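Local atomic coordinates of putative transcription regulator (Lactobacillus plantarum WCFS1, PDB entry 3COL), a protein that probably binds DNA through an N-terminal helix-turn-helix domain of the TetR family and regulates transcription as a dimer. Residues 107-110 with 111-115. Numbering follows the deposited sequence. Where two conformers were deposited one is given.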
loop_
_atom_site.group_PDB
_atom_site.type_symbol
_atom_site.label_atom_id
_atom_site.label_comp_id
_atom_site.label_asym_id
_atom_site.label_seq_id
_atom_site.Cartn_x
_atom_site.Cartn_y
_atom_site.Cartn_z
ATOM N N LEU A 107 -3.382 -3.780 -8.883
ATOM C CA LEU A 107 -2.770 -2.825 -7.992
ATOM C C LEU A 107 -1.733 -3.499 -7.119
ATOM O O LEU A 107 -0.695 -2.923 -6.827
ATOM C CB LEU A 107 -3.854 -2.116 -7.158
ATOM C CG LEU A 107 -4.420 -0.806 -7.721
ATOM C CD1 LEU A 107 -5.038 -1.018 -9.025
ATOM C CD2 LEU A 107 -5.466 -0.177 -6.763
ATOM N N THR A 108 -1.997 -4.741 -6.723
ATOM C CA THR A 108 -1.033 -5.511 -5.937
ATOM C C THR A 108 0.265 -5.688 -6.728
ATOM O O THR A 108 1.366 -5.490 -6.177
ATOM C CB THR A 108 -1.603 -6.904 -5.548
ATOM O OG1 THR A 108 -2.750 -6.725 -4.705
ATOM C CG2 THR A 108 -0.541 -7.766 -4.799
ATOM N N ILE A 109 0.137 -6.034 -8.016
ATOM C CA ILE A 109 1.306 -6.279 -8.865
ATOM C C ILE A 109 2.138 -4.999 -9.004
ATOM O O ILE A 109 3.359 -5.041 -8.820
ATOM C CB ILE A 109 0.882 -6.798 -10.261
ATOM C CG1 ILE A 109 0.384 -8.259 -10.180
ATOM C CG2 ILE A 109 2.037 -6.661 -11.307
ATOM C CD1 ILE A 109 -0.535 -8.629 -11.334
ATOM N N ILE A 110 1.462 -3.894 -9.354
ATOM C CA ILE A 110 2.065 -2.555 -9.496
ATOM C C ILE A 110 2.806 -2.176 -8.213
ATOM O O ILE A 110 3.963 -1.777 -8.250
ATOM C CB ILE A 110 1.001 -1.475 -9.823
ATOM C CG1 ILE A 110 0.423 -1.672 -11.245
ATOM C CG2 ILE A 110 1.564 0.003 -9.665
ATOM C CD1 ILE A 110 -0.859 -0.907 -11.500
ATOM N N GLN A 111 2.113 -2.302 -7.080
ATOM C CA GLN A 111 2.660 -1.916 -5.799
ATOM C C GLN A 111 3.931 -2.694 -5.507
ATOM O O GLN A 111 4.946 -2.123 -5.048
ATOM C CB GLN A 111 1.607 -2.139 -4.710
ATOM C CG GLN A 111 2.180 -2.084 -3.295
ATOM C CD GLN A 111 1.124 -1.697 -2.293
ATOM O OE1 GLN A 111 0.312 -2.534 -1.864
ATOM N NE2 GLN A 111 1.114 -0.419 -1.910
ATOM N N GLN A 112 3.898 -3.998 -5.771
ATOM C CA GLN A 112 5.072 -4.850 -5.557
ATOM C C GLN A 112 6.261 -4.444 -6.416
ATOM O O GLN A 112 7.391 -4.395 -5.925
ATOM C CB GLN A 112 4.743 -6.321 -5.835
ATOM C CG GLN A 112 4.337 -7.119 -4.612
ATOM C CD GLN A 112 3.813 -8.492 -4.971
ATOM O OE1 GLN A 112 2.868 -8.622 -5.755
ATOM N NE2 GLN A 112 4.401 -9.524 -4.382
ATOM N N ILE A 113 6.011 -4.190 -7.698
ATOM C CA ILE A 113 7.077 -3.759 -8.618
ATOM C C ILE A 113 7.636 -2.405 -8.154
ATOM O O ILE A 113 8.845 -2.239 -8.055
ATOM C CB ILE A 113 6.604 -3.689 -10.086
ATOM C CG1 ILE A 113 6.175 -5.085 -10.554
ATOM C CG2 ILE A 113 7.739 -3.151 -10.970
ATOM C CD1 ILE A 113 5.602 -5.136 -11.954
ATOM N N LYS A 114 6.745 -1.461 -7.846
ATOM C CA LYS A 114 7.151 -0.162 -7.312
ATOM C C LYS A 114 8.008 -0.249 -6.040
ATOM O O LYS A 114 9.037 0.433 -5.924
ATOM C CB LYS A 114 5.924 0.718 -7.097
ATOM C CG LYS A 114 5.588 1.558 -8.295
ATOM C CD LYS A 114 4.350 2.395 -8.047
ATOM C CE LYS A 114 4.534 3.803 -8.662
ATOM N NZ LYS A 114 3.257 4.613 -8.884
ATOM N N ALA A 115 7.613 -1.101 -5.101
ATOM C CA ALA A 115 8.392 -1.330 -3.868
ATOM C C ALA A 115 9.841 -1.748 -4.126
ATOM O O ALA A 115 10.743 -1.337 -3.400
ATOM C CB ALA A 115 7.694 -2.352 -2.968
#
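Four consecutive alpha-helical hydrogen bonds carry helix 106-117 from L107-I110 into Q111-A115: the amides of Q111, Q112, I113 and K114 reach back to the carbonyls of L107, T108, I109 and I110. The last is the straightest, K114 N lying 2.8 Å from I110 O with 173° at the hydrogen. Side chains four apart then run alongside each other on the same faces. I109 and I113 form the apolar pair, CG2 of I109 meeting CD1 of I113 at 3.9 Å; with CG1 of I113 anti to its carbonyl carbon (chi1 -62°), that branch leans back over the preceding turn, and CG1 comes within 3.3 Å of I109 O. In this TetR-family regulator the isoleucine face packs on the probable DNA-binding part: I109 on L24 of helix 11-26, I113 on I23 there and on I58 of helix 54-67. T108 also turns to helix 152-171, OG1 hydrogen-bonded to NE2 of H164, so helix 106-117 links that part to the rest of the fold. In one of two conformers modelled for Q112, its OE1 comes 3.6 Å from CG2 of T108. On another face K114 lies beside I110, CD 4.0 Å from CG2 of I110. Q111 packs against A115 of the second subunit.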